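Long-range contacts in beta-glucuronidase (uncultured Clostridium sp., PDB 6U7J), which hydrolyses beta-D-glucuronides as a gut microbial family 2 glycoside hydrolase, and probably frees estrogens from their glucuronide conjugates: residues Ile21-Asn25 with Arg81-Val85; Pro194-Ile198 with Ile269-His275; Ile467-Phe471 with Ser486-Leu491; Gly472-Gly478 with Ile522-Tyr527. One frame throughout, in Å; residues are numbered along the deposited sequence.

In the fold
The four contacts sample three modules of a family 2 glycoside hydrolase. Interaction 1 lies in the sugar-binding-like beta domain, where the side chain of N25 is about 9 Å from a bound calcium ion. Interaction 2 joins the end of that region to the smaller beta domain, its centre about 23 Å from the centre of interaction 1. Interactions 3 and 4 lie across the chain, with centres about 50 to 58 Å from the other two. Both belong to the TIM barrel, where glycosidases of this fold keep their active site at the carboxyl ends of the strands. Segments 467-471 and 472-478 are consecutive, so the centres of interactions 3 and 4 are only about 15 Å apart.

Interaction 1 of 4, residues Ile21-Asn25 with Arg81-Val85; sequences IKELN and RKFAV. Unlike the reference sequence in segment 21-25: I21 (reference Met).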
loop_
_atom_site.group_PDB
_atom_site.type_symbol
_atom_site.label_atom_id
_atom_site.label_comp_id
_atom_site.label_asym_id
_atom_site.label_seq_id
_atom_site.Cartn_x
_atom_site.Cartn_y
_atom_site.Cartn_z
ATOM N N ILE B 21 36.507 -1.493 28.844
ATOM C CA ILE B 21 35.147 -1.958 28.681
ATOM C C ILE B 21 35.162 -3.227 27.833
ATOM O O ILE B 21 35.866 -3.295 26.817
ATOM C CB ILE B 21 34.242 -0.904 27.994
ATOM C CG1 ILE B 21 34.157 0.389 28.832
ATOM C CG2 ILE B 21 32.867 -1.487 27.659
ATOM C CD1 ILE B 21 33.594 1.578 28.028
ATOM N N LYS B 22 34.367 -4.219 28.230
ATOM C CA LYS B 22 34.138 -5.387 27.419
ATOM C C LYS B 22 32.635 -5.520 27.172
ATOM O O LYS B 22 31.846 -5.615 28.115
ATOM C CB LYS B 22 34.668 -6.650 28.086
ATOM C CG LYS B 22 34.223 -7.878 27.378
ATOM C CD LYS B 22 35.407 -8.697 26.951
ATOM C CE LYS B 22 36.081 -9.321 28.163
ATOM N NZ LYS B 22 36.493 -10.700 27.829
ATOM N N GLU B 23 32.243 -5.521 25.899
ATOM C CA GLU B 23 30.865 -5.646 25.493
ATOM C C GLU B 23 30.422 -7.106 25.519
ATOM O O GLU B 23 31.081 -7.973 24.948
ATOM C CB GLU B 23 30.667 -5.085 24.071
ATOM C CG GLU B 23 31.263 -3.710 23.861
ATOM C CD GLU B 23 30.327 -2.619 24.345
ATOM O OE1 GLU B 23 29.107 -2.779 24.167
ATOM O OE2 GLU B 23 30.796 -1.602 24.887
ATOM N N LEU B 24 29.271 -7.366 26.142
ATOM C CA LEU B 24 28.703 -8.697 26.168
ATOM C C LEU B 24 27.386 -8.771 25.398
ATOM O O LEU B 24 26.369 -9.202 25.950
ATOM C CB LEU B 24 28.478 -9.161 27.619
ATOM C CG LEU B 24 29.726 -9.072 28.498
ATOM C CD1 LEU B 24 29.382 -9.485 29.909
ATOM C CD2 LEU B 24 30.833 -9.937 27.919
ATOM N N ASN B 25 27.378 -8.370 24.136
ATOM C CA ASN B 25 26.160 -8.335 23.338
ATOM C C ASN B 25 26.126 -9.583 22.440
ATOM O O ASN B 25 26.308 -10.679 22.976
ATOM C CB ASN B 25 26.073 -6.994 22.615
ATOM C CG ASN B 25 26.076 -5.832 23.583
ATOM O OD1 ASN B 25 25.425 -5.875 24.630
ATOM N ND2 ASN B 25 26.828 -4.805 23.256
ATOM N N ARG B 81 24.542 -16.341 28.722
ATOM C CA ARG B 81 25.735 -16.416 27.891
ATOM C C ARG B 81 26.954 -16.598 28.787
ATOM O O ARG B 81 26.871 -16.531 30.015
ATOM C CB ARG B 81 25.882 -15.178 26.993
ATOM C CG ARG B 81 26.282 -13.905 27.720
ATOM C CD ARG B 81 26.855 -12.880 26.762
ATOM N NE ARG B 81 28.246 -13.186 26.431
ATOM C CZ ARG B 81 28.918 -12.652 25.415
ATOM N NH1 ARG B 81 28.341 -11.774 24.596
ATOM N NH2 ARG B 81 30.170 -13.005 25.213
ATOM N N LYS B 82 28.093 -16.841 28.152
ATOM C CA LYS B 82 29.366 -16.956 28.838
ATOM C C LYS B 82 30.247 -15.745 28.533
ATOM O O LYS B 82 30.138 -15.138 27.465
ATOM C CB LYS B 82 30.056 -18.263 28.442
ATOM C CG LYS B 82 29.444 -19.439 29.222
ATOM C CD LYS B 82 29.706 -20.796 28.609
ATOM C CE LYS B 82 28.828 -21.866 29.277
ATOM N NZ LYS B 82 27.385 -21.793 28.866
ATOM N N PHE B 83 31.089 -15.370 29.500
ATOM C CA PHE B 83 32.057 -14.298 29.306
ATOM C C PHE B 83 33.366 -14.644 30.002
ATOM O O PHE B 83 33.425 -15.511 30.876
ATOM C CB PHE B 83 31.522 -12.927 29.779
ATOM C CG PHE B 83 31.408 -12.767 31.273
ATOM C CD1 PHE B 83 30.239 -13.101 31.934
ATOM C CD2 PHE B 83 32.453 -12.216 32.015
ATOM C CE1 PHE B 83 30.124 -12.916 33.301
ATOM C CE2 PHE B 83 32.340 -12.047 33.380
ATOM C CZ PHE B 83 31.170 -12.386 34.021
ATOM N N ALA B 84 34.425 -13.957 29.592
ATOM C CA ALA B 84 35.771 -14.235 30.072
ATOM C C ALA B 84 36.331 -13.033 30.813
ATOM O O ALA B 84 36.145 -11.887 30.382
ATOM C CB ALA B 84 36.697 -14.600 28.913
ATOM N N VAL B 85 36.993 -13.287 31.936
ATOM C CA VAL B 85 37.837 -12.292 32.592
ATOM C C VAL B 85 39.278 -12.566 32.177
ATOM O O VAL B 85 39.786 -13.668 32.445
ATOM C CB VAL B 85 37.687 -12.315 34.126
ATOM C CG1 VAL B 85 38.494 -11.164 34.752
ATOM C CG2 VAL B 85 36.232 -12.195 34.539
HETATM O O HOH W 1 34.120 -12.355 27.164
HETATM O O HOH W 2 30.850 -10.653 23.088
#
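R81 reaches over L24 and ends beside N25, from an antiparallel strand of the sugar-binding-like beta domain. At L24 and F83 the two backbones are still 7.2 Å apart CA to CA, so side chains and water span the gap. From CB the R81 chain runs to CD, which lies 3.8 Å from L24 O; a bend at chi3 (-79°) then turns the guanidinium so that one face lies over L24. NE and NH2 fold back side-on, both onto K82 O, with NE at 2.9 Å. NH1 points to N25 O at 2.8 Å, but the N-H...O angle of 116° makes this bond weak; NH1 also donates to a water that bonds to E23 O. Next to it, L24 CD2 packs 3.6 Å from F83 CB. At the other end K22 NZ donates to A84 O at 2.8 Å, and a second water takes bonds from both K22 NZ and A84 N. I21 O of this chain accepts from K22 NZ of a second subunit. With R81 fixed by K82 of its own strand, two cationic side chains, R81 and K22, supply donors to backbone carbonyls where these two segments make no backbone-to-backbone hydrogen bond.

Interaction 2 of 4, residues Pro194-Ile198 with Ile269-His275; sequences PKEYI and IYFGQDH
A two-residue beta hairpin of the immunoglobulin-like domain, joining strands 265-271 and 274-280, packs its tip against the linker 194-198 that arrives from the sugar-binding-like domain. The tip is a type II' turn from F271 to D274, closed by D274 N to F271 O at 2.7 Å, with G272 at the positive phi (64°) that this turn requires of its second residue. Its last residue makes the polar link: D274 OD2 accepts from I198 N at 2.7 Å with an N-H...O angle of 168°, met nearly along the C-O axis. The same oxygen forms a salt bridge with R19, which probably favours the ionised carboxylate. Around this link the linker lies against the hairpin. The P194 ring crosses D274 at about a right angle, its CG 3.8 Å from D274 CA and close to Q273 CB. F271, with CG trans to the backbone nitrogen (chi1 176°), turns its ring edge to the linker, where CE2 is 3.8 Å from Y197 N. I198 runs past F271 in the opposite direction and ends with CD1 3.5 Å from I269 CG2. E196 is tied instead to K225, and Q273 O accepts from R87 of a second subunit. The other oxygen of the turn aspartate also bonds inside the hairpin: D274 OD1 accepts from H275 N at 2.6 Å, from above the carboxylate plane.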
loop_
_atom_site.group_PDB
_atom_site.type_symbol
_atom_site.label_atom_id
_atom_site.label_comp_id
_atom_site.label_asym_id
_atom_site.label_seq_id
_atom_site.Cartn_x
_atom_site.Cartn_y
_atom_site.Cartn_z
ATOM N N PRO B 194 40.727 0.803 38.402
ATOM C CA PRO B 194 41.559 0.614 39.597
ATOM C C PRO B 194 40.691 0.499 40.844
ATOM O O PRO B 194 39.543 0.958 40.876
ATOM C CB PRO B 194 42.425 1.881 39.636
ATOM C CG PRO B 194 42.457 2.367 38.209
ATOM C CD PRO B 194 41.111 2.015 37.648
ATOM N N LYS B 195 41.255 -0.128 41.889
ATOM C CA LYS B 195 40.487 -0.327 43.117
ATOM C C LYS B 195 40.247 0.975 43.876
ATOM O O LYS B 195 39.294 1.058 44.659
ATOM C CB LYS B 195 41.180 -1.346 44.018
ATOM C CG LYS B 195 41.381 -2.690 43.354
ATOM C CD LYS B 195 40.995 -3.843 44.262
ATOM C CE LYS B 195 40.927 -5.156 43.468
ATOM N NZ LYS B 195 41.073 -6.373 44.327
ATOM N N GLU B 196 41.066 1.994 43.658
ATOM C CA GLU B 196 40.782 3.330 44.167
ATOM C C GLU B 196 40.413 4.187 42.967
ATOM O O GLU B 196 41.230 4.354 42.055
ATOM C CB GLU B 196 41.977 3.917 44.925
ATOM C CG GLU B 196 42.576 2.972 45.973
ATOM C CD GLU B 196 43.520 3.689 46.952
ATOM O OE1 GLU B 196 43.524 3.332 48.156
ATOM O OE2 GLU B 196 44.261 4.605 46.512
ATOM N N TYR B 197 39.195 4.730 42.968
ATOM C CA TYR B 197 38.607 5.168 41.711
ATOM C C TYR B 197 37.564 6.255 41.924
ATOM O O TYR B 197 36.998 6.421 43.014
ATOM C CB TYR B 197 37.957 3.988 40.987
ATOM C CG TYR B 197 36.709 3.511 41.684
ATOM C CD1 TYR B 197 36.787 2.612 42.747
ATOM C CD2 TYR B 197 35.450 3.964 41.293
ATOM C CE1 TYR B 197 35.653 2.171 43.388
ATOM C CE2 TYR B 197 34.305 3.531 41.936
ATOM C CZ TYR B 197 34.411 2.639 42.984
ATOM O OH TYR B 197 33.281 2.199 43.627
ATOM N N ILE B 198 37.264 6.945 40.826
ATOM C CA ILE B 198 36.267 8.006 40.810
ATOM C C ILE B 198 34.879 7.380 40.711
ATOM O O ILE B 198 34.585 6.646 39.758
ATOM C CB ILE B 198 36.529 8.975 39.650
ATOM C CG1 ILE B 198 37.918 9.606 39.807
ATOM C CG2 ILE B 198 35.443 10.033 39.574
ATOM C CD1 ILE B 198 38.576 9.971 38.486
ATOM N N ILE B 269 40.019 14.212 34.755
ATOM C CA ILE B 269 40.301 13.953 36.161
ATOM C C ILE B 269 41.315 12.823 36.279
ATOM O O ILE B 269 41.139 11.754 35.676
ATOM C CB ILE B 269 39.017 13.595 36.927
ATOM C CG1 ILE B 269 37.938 14.650 36.682
ATOM C CG2 ILE B 269 39.300 13.407 38.409
ATOM C CD1 ILE B 269 36.564 14.268 37.221
ATOM N N TYR B 270 42.355 13.047 37.085
ATOM C CA TYR B 270 43.349 12.034 37.411
ATOM C C TYR B 270 43.366 11.811 38.919
ATOM O O TYR B 270 43.516 12.761 39.693
ATOM C CB TYR B 270 44.735 12.444 36.913
ATOM C CG TYR B 270 44.861 12.476 35.402
ATOM C CD1 TYR B 270 44.456 13.589 34.672
ATOM C CD2 TYR B 270 45.394 11.394 34.710
ATOM C CE1 TYR B 270 44.569 13.616 33.285
ATOM C CE2 TYR B 270 45.518 11.415 33.344
ATOM C CZ TYR B 270 45.107 12.526 32.635
ATOM O OH TYR B 270 45.238 12.530 31.263
ATOM N N PHE B 271 43.216 10.555 39.332
ATOM C CA PHE B 271 43.092 10.204 40.747
ATOM C C PHE B 271 43.860 8.900 40.952
ATOM O O PHE B 271 43.359 7.818 40.626
ATOM C CB PHE B 271 41.627 10.080 41.161
ATOM C CG PHE B 271 41.420 9.632 42.588
ATOM C CD1 PHE B 271 41.650 10.502 43.648
ATOM C CD2 PHE B 271 40.982 8.343 42.868
ATOM C CE1 PHE B 271 41.446 10.096 44.968
ATOM C CE2 PHE B 271 40.778 7.924 44.182
ATOM C CZ PHE B 271 41.019 8.801 45.236
ATOM N N GLY B 272 45.077 9.015 41.471
ATOM C CA GLY B 272 45.903 7.843 41.706
ATOM C C GLY B 272 46.262 7.145 40.410
ATOM O O GLY B 272 46.919 7.708 39.532
ATOM N N GLN B 273 45.838 5.898 40.280
ATOM C CA GLN B 273 45.950 5.198 39.010
ATOM C C GLN B 273 44.747 5.436 38.102
ATOM O O GLN B 273 44.823 5.116 36.913
ATOM C CB GLN B 273 46.130 3.698 39.252
ATOM C CG GLN B 273 47.470 3.324 39.907
ATOM C CD GLN B 273 48.653 3.640 39.006
ATOM O OE1 GLN B 273 48.881 2.969 37.994
ATOM N NE2 GLN B 273 49.404 4.684 39.358
ATOM N N ASP B 274 43.658 6.002 38.625
ATOM C CA ASP B 274 42.416 6.168 37.882
ATOM C C ASP B 274 42.454 7.396 36.971
ATOM O O ASP B 274 43.277 8.300 37.125
ATOM C CB ASP B 274 41.226 6.289 38.839
ATOM C CG ASP B 274 39.897 6.021 38.148
ATOM O OD1 ASP B 274 39.941 5.579 36.976
ATOM O OD2 ASP B 274 38.823 6.245 38.764
ATOM N N HIS B 275 41.519 7.426 36.025
ATOM C CA HIS B 275 41.370 8.529 35.084
ATOM C C HIS B 275 39.927 8.517 34.579
ATOM O O HIS B 275 39.372 7.445 34.306
ATOM C CB HIS B 275 42.378 8.397 33.925
ATOM C CG HIS B 275 42.288 9.481 32.894
ATOM N ND1 HIS B 275 42.768 9.321 31.609
ATOM C CD2 HIS B 275 41.791 10.741 32.954
ATOM C CE1 HIS B 275 42.573 10.438 30.925
ATOM N NE2 HIS B 275 41.973 11.311 31.715
#

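Interaction 3 of 4, residues Ile467-Phe471 with Ser486-Leu491; sequences INRYF and SLKTDL
R469 NE donates to D490 OD2 at 2.9 Å with an N-H...O angle of 155°, and this salt bridge ties the segment after strand 465-468 to helix 480-498. The side chains cross at about a right angle; the guanidinium and carboxylate planes are 41° apart, and NE approaches from above the carboxylate plane. The guanidinium is fixed from its other end: NH1 donates to N468 O at 2.9 Å and to N450 O, while NH2 reaches V451 O. W494 NE1 also donates to D490 OD2, so two N-H groups hold that oxygen. Beside the bridge F471 faces the helix, with S486 CB over its ring, 3.6 Å from the centroid and 17° off the normal, a CH-pi contact. L487 CD1 meets the edge of the same ring, 3.7 Å from F471 CD2, and also lies 3.9 Å from R469 CB. S486 OG is hydrogen-bonded to R482 O of its own helix. Farther along the helix, I467 CD1 meets L491 CD2 at 3.8 Å. The helix packing its apolar side on the strand that precedes it is the beta-alpha-beta crossover of a TIM barrel, here strand 465-468, helix 480-498 and strand 502-506.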
loop_
_atom_site.group_PDB
_atom_site.type_symbol
_atom_site.label_atom_id
_atom_site.label_comp_id
_atom_site.label_asym_id
_atom_site.label_seq_id
_atom_site.Cartn_x
_atom_site.Cartn_y
_atom_site.Cartn_z
ATOM N N ILE B 467 0.388 20.304 27.433
ATOM C CA ILE B 467 -0.916 19.707 27.169
ATOM C C ILE B 467 -0.853 18.831 25.923
ATOM O O ILE B 467 -0.208 19.180 24.924
ATOM C CB ILE B 467 -2.032 20.772 27.040
ATOM C CG1 ILE B 467 -1.857 21.619 25.770
ATOM C CG2 ILE B 467 -2.048 21.664 28.279
ATOM C CD1 ILE B 467 -2.988 22.593 25.527
ATOM N N ASN B 468 -1.514 17.677 26.008
ATOM C CA ASN B 468 -1.687 16.752 24.897
ATOM C C ASN B 468 -3.100 16.942 24.356
ATOM O O ASN B 468 -4.079 16.673 25.061
ATOM C CB ASN B 468 -1.477 15.305 25.348
ATOM C CG ASN B 468 -0.024 14.999 25.710
ATOM O OD1 ASN B 468 0.869 15.829 25.527
ATOM N ND2 ASN B 468 0.217 13.790 26.217
ATOM N N ARG B 469 -3.210 17.402 23.116
ATOM C CA ARG B 469 -4.495 17.846 22.600
ATOM C C ARG B 469 -4.653 17.358 21.175
ATOM O O ARG B 469 -3.775 17.590 20.341
ATOM C CB ARG B 469 -4.610 19.375 22.655
ATOM C CG ARG B 469 -5.006 19.904 24.037
ATOM C CD ARG B 469 -6.339 19.327 24.438
ATOM N NE ARG B 469 -6.780 19.690 25.778
ATOM C CZ ARG B 469 -6.735 18.864 26.820
ATOM N NH1 ARG B 469 -6.237 17.637 26.674
ATOM N NH2 ARG B 469 -7.197 19.253 28.007
ATOM N N TYR B 470 -5.776 16.703 20.898
ATOM C CA TYR B 470 -6.019 16.056 19.621
ATOM C C TYR B 470 -7.344 16.521 19.039
ATOM O O TYR B 470 -8.214 15.728 18.657
ATOM C CB TYR B 470 -5.996 14.544 19.778
ATOM C CG TYR B 470 -4.653 13.981 20.132
ATOM C CD1 TYR B 470 -3.746 13.656 19.141
ATOM C CD2 TYR B 470 -4.291 13.756 21.461
ATOM C CE1 TYR B 470 -2.525 13.118 19.436
ATOM C CE2 TYR B 470 -3.048 13.202 21.782
ATOM C CZ TYR B 470 -2.174 12.890 20.755
ATOM O OH TYR B 470 -0.943 12.353 21.012
ATOM N N PHE B 471 -7.518 17.837 18.988
ATOM C CA PHE B 471 -8.644 18.388 18.261
ATOM C C PHE B 471 -8.531 18.012 16.790
ATOM O O PHE B 471 -7.452 18.070 16.198
ATOM C CB PHE B 471 -8.695 19.900 18.456
ATOM C CG PHE B 471 -9.022 20.310 19.879
ATOM C CD1 PHE B 471 -10.248 19.986 20.445
ATOM C CD2 PHE B 471 -8.106 21.003 20.647
ATOM C CE1 PHE B 471 -10.553 20.360 21.755
ATOM C CE2 PHE B 471 -8.409 21.381 21.950
ATOM C CZ PHE B 471 -9.631 21.065 22.498
ATOM N N SER B 486 -11.175 25.391 18.630
ATOM C CA SER B 486 -11.114 24.585 19.842
ATOM C C SER B 486 -9.762 24.708 20.528
ATOM O O SER B 486 -9.691 24.793 21.758
ATOM C CB SER B 486 -11.419 23.124 19.528
ATOM O OG SER B 486 -12.744 22.994 19.068
ATOM N N LEU B 487 -8.677 24.700 19.757
ATOM C CA LEU B 487 -7.363 24.727 20.384
ATOM C C LEU B 487 -7.046 26.115 20.926
ATOM O O LEU B 487 -6.512 26.236 22.035
ATOM C CB LEU B 487 -6.283 24.269 19.402
ATOM C CG LEU B 487 -4.929 24.085 20.102
ATOM C CD1 LEU B 487 -4.986 22.974 21.149
ATOM C CD2 LEU B 487 -3.790 23.840 19.122
ATOM N N LYS B 488 -7.367 27.172 20.166
ATOM C CA LYS B 488 -7.144 28.528 20.660
ATOM C C LYS B 488 -7.872 28.750 21.978
ATOM O O LYS B 488 -7.291 29.259 22.944
ATOM C CB LYS B 488 -7.595 29.563 19.635
ATOM C CG LYS B 488 -7.145 30.992 19.958
ATOM C CD LYS B 488 -7.645 31.959 18.876
ATOM C CE LYS B 488 -7.427 33.431 19.253
ATOM N NZ LYS B 488 -6.077 33.620 19.823
ATOM N N THR B 489 -9.138 28.341 22.044
ATOM C CA THR B 489 -9.909 28.503 23.271
ATOM C C THR B 489 -9.281 27.721 24.416
ATOM O O THR B 489 -9.133 28.235 25.532
ATOM C CB THR B 489 -11.349 28.042 23.045
ATOM O OG1 THR B 489 -11.994 28.924 22.120
ATOM C CG2 THR B 489 -12.119 28.039 24.351
ATOM N N ASP B 490 -8.895 26.470 24.158
ATOM C CA ASP B 490 -8.310 25.670 25.224
ATOM C C ASP B 490 -6.971 26.247 25.664
ATOM O O ASP B 490 -6.702 26.356 26.863
ATOM C CB ASP B 490 -8.163 24.214 24.773
ATOM C CG ASP B 490 -8.057 23.250 25.944
ATOM O OD1 ASP B 490 -9.004 23.180 26.755
ATOM O OD2 ASP B 490 -7.015 22.573 26.061
ATOM N N LEU B 491 -6.131 26.643 24.705
ATOM C CA LEU B 491 -4.844 27.241 25.037
ATOM C C LEU B 491 -5.013 28.422 25.981
ATOM O O LEU B 491 -4.259 28.569 26.954
ATOM C CB LEU B 491 -4.138 27.702 23.759
ATOM C CG LEU B 491 -3.522 26.636 22.865
ATOM C CD1 LEU B 491 -2.971 27.295 21.609
ATOM C CD2 LEU B 491 -2.432 25.901 23.639
HETATM O O HOH W 3 -9.091 21.506 28.512
#

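Interaction 4 of 4, residues Gly472-Gly478 with Ile522-Tyr527; sequences GWYVGAG and IFSEEY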
loop_
_atom_site.group_PDB
_atom_site.type_symbol
_atom_site.label_atom_id
_atom_site.label_comp_id
_atom_site.label_asym_id
_atom_site.label_seq_id
_atom_site.Cartn_x
_atom_site.Cartn_y
_atom_site.Cartn_z
ATOM N N GLY B 472 -9.651 17.604 16.207
ATOM C CA GLY B 472 -9.657 17.040 14.872
ATOM C C GLY B 472 -9.388 15.547 14.816
ATOM O O GLY B 472 -9.416 14.971 13.718
ATOM N N TRP B 473 -9.086 14.910 15.958
ATOM C CA TRP B 473 -8.887 13.469 15.984
ATOM C C TRP B 473 -9.707 12.821 17.095
ATOM O O TRP B 473 -10.742 12.217 16.814
ATOM C CB TRP B 473 -7.404 13.116 16.131
ATOM C CG TRP B 473 -7.194 11.672 15.818
ATOM C CD1 TRP B 473 -6.989 10.660 16.708
ATOM C CD2 TRP B 473 -7.238 11.064 14.517
ATOM N NE1 TRP B 473 -6.869 9.468 16.041
ATOM C CE2 TRP B 473 -7.027 9.686 14.695
ATOM C CE3 TRP B 473 -7.421 11.558 13.217
ATOM C CZ2 TRP B 473 -7.008 8.788 13.625
ATOM C CZ3 TRP B 473 -7.389 10.664 12.152
ATOM C CH2 TRP B 473 -7.182 9.300 12.360
ATOM N N TYR B 474 -9.261 12.919 18.354
ATOM C CA TYR B 474 -10.046 12.361 19.456
ATOM C C TYR B 474 -11.246 13.235 19.803
ATOM O O TYR B 474 -12.241 12.724 20.331
ATOM C CB TYR B 474 -9.169 12.147 20.704
ATOM C CG TYR B 474 -8.149 11.056 20.506
ATOM C CD1 TYR B 474 -8.530 9.802 20.015
ATOM C CD2 TYR B 474 -6.800 11.275 20.781
ATOM C CE1 TYR B 474 -7.592 8.792 19.813
ATOM C CE2 TYR B 474 -5.859 10.282 20.576
ATOM C CZ TYR B 474 -6.261 9.048 20.083
ATOM O OH TYR B 474 -5.334 8.064 19.879
ATOM N N VAL B 475 -11.176 14.534 19.510
ATOM C CA VAL B 475 -12.294 15.460 19.688
ATOM C C VAL B 475 -12.651 16.044 18.327
ATOM O O VAL B 475 -11.798 16.648 17.661
ATOM C CB VAL B 475 -11.959 16.581 20.687
ATOM C CG1 VAL B 475 -13.073 17.623 20.693
ATOM C CG2 VAL B 475 -11.763 16.001 22.073
ATOM N N GLY B 476 -13.913 15.901 17.931
ATOM C CA GLY B 476 -14.343 16.386 16.636
ATOM C C GLY B 476 -13.603 15.739 15.476
ATOM O O GLY B 476 -13.087 16.446 14.606
ATOM N N ALA B 477 -13.530 14.404 15.458
ATOM C CA ALA B 477 -12.820 13.717 14.387
ATOM C C ALA B 477 -13.394 14.115 13.038
ATOM O O ALA B 477 -14.600 14.007 12.811
ATOM C CB ALA B 477 -12.910 12.200 14.559
ATOM N N GLY B 478 -12.529 14.583 12.143
ATOM C CA GLY B 478 -12.928 14.904 10.797
ATOM C C GLY B 478 -13.383 16.333 10.573
ATOM O O GLY B 478 -13.420 16.769 9.422
ATOM N N ILE B 522 -10.154 11.487 7.469
ATOM C CA ILE B 522 -9.254 10.972 8.499
ATOM C C ILE B 522 -8.586 9.695 7.988
ATOM O O ILE B 522 -9.209 8.895 7.276
ATOM C CB ILE B 522 -10.012 10.726 9.817
ATOM C CG1 ILE B 522 -11.044 9.606 9.661
ATOM C CG2 ILE B 522 -10.680 12.007 10.295
ATOM C CD1 ILE B 522 -11.762 9.231 10.949
ATOM N N PHE B 523 -7.294 9.540 8.325
ATOM C CA PHE B 523 -6.374 8.469 7.908
ATOM C C PHE B 523 -5.663 8.783 6.598
ATOM O O PHE B 523 -4.655 8.157 6.277
ATOM C CB PHE B 523 -7.067 7.110 7.787
ATOM C CG PHE B 523 -7.530 6.555 9.098
ATOM C CD1 PHE B 523 -6.610 6.109 10.036
ATOM C CD2 PHE B 523 -8.886 6.482 9.400
ATOM C CE1 PHE B 523 -7.032 5.598 11.263
ATOM C CE2 PHE B 523 -9.306 5.986 10.627
ATOM C CZ PHE B 523 -8.375 5.536 11.553
ATOM N N SER B 524 -6.159 9.744 5.833
ATOM C CA SER B 524 -5.490 10.108 4.595
ATOM C C SER B 524 -4.318 11.038 4.889
ATOM O O SER B 524 -4.300 11.733 5.904
ATOM C CB SER B 524 -6.472 10.776 3.623
ATOM O OG SER B 524 -6.759 12.112 4.018
ATOM N N GLU B 525 -3.333 11.041 3.986
ATOM C CA GLU B 525 -2.153 11.876 4.181
ATOM C C GLU B 525 -2.496 13.354 4.115
ATOM O O GLU B 525 -1.841 14.170 4.770
ATOM C CB GLU B 525 -1.081 11.551 3.134
ATOM C CG GLU B 525 -0.575 10.113 3.138
ATOM C CD GLU B 525 0.747 9.947 2.390
ATOM O OE1 GLU B 525 1.462 10.950 2.234
ATOM O OE2 GLU B 525 1.070 8.817 1.942
ATOM N N GLU B 526 -3.498 13.723 3.310
ATOM C CA GLU B 526 -3.882 15.127 3.227
ATOM C C GLU B 526 -4.511 15.593 4.536
ATOM O O GLU B 526 -4.279 16.723 4.975
ATOM C CB GLU B 526 -4.829 15.337 2.043
ATOM C CG GLU B 526 -4.155 15.130 0.681
ATOM C CD GLU B 526 -3.959 13.643 0.291
ATOM O OE1 GLU B 526 -4.599 12.738 0.888
ATOM O OE2 GLU B 526 -3.168 13.382 -0.644
ATOM N N TYR B 527 -5.281 14.722 5.192
ATOM C CA TYR B 527 -5.924 15.111 6.438
ATOM C C TYR B 527 -4.889 15.377 7.529
ATOM O O TYR B 527 -5.022 16.340 8.300
ATOM C CB TYR B 527 -6.917 14.036 6.893
ATOM C CG TYR B 527 -7.724 14.472 8.087
ATOM C CD1 TYR B 527 -8.965 15.077 7.927
ATOM C CD2 TYR B 527 -7.224 14.325 9.380
ATOM C CE1 TYR B 527 -9.700 15.501 9.033
ATOM C CE2 TYR B 527 -7.944 14.744 10.484
ATOM C CZ TYR B 527 -9.178 15.333 10.308
ATOM O OH TYR B 527 -9.892 15.751 11.406
#
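W473 meets F523 edge to face where the loop after TIM-barrel strand 465-468 packs on the start of helix 525-540. The six-membered ring of W473 points its CH2 corner over the centre of the F523 ring, 3.9 Å from F523 CE1, with centroids 5.2 Å apart and planes at 82°, a T-shaped pair. W473 CG lies anti to the backbone nitrogen (chi1 -166°), which swings the indole across to the helix side. There W473 CZ3 also packs 3.5 Å from I522 CB, the side chains crossing at an angle. I522 is wedged in this group of rings: its CG2 lies over one face of the Y527 ring, toward the rim, and 3.7 Å from G478 N. Y527 reaches from the first turn of the helix to the loop, so that its hydroxyl lies between the two glycines. The phenol donates to G472 O, which lies in the plane of the ring; the modelled 2.5 Å is very short, and the exact length is doubtful. In return the hydroxyl accepts from G478 N at 3.0 Å, so one oxygen links both ends of the loop. Both glycines have positive phi, which lets the backbone turn in against the phenol. The third subunit covers part of this contact, with L562 on W473 and R564 on F523. At the head of the helix S524 serves as N-cap, its OG accepting from Y527 N at 3.2 Å with an N-H...O angle of 152°.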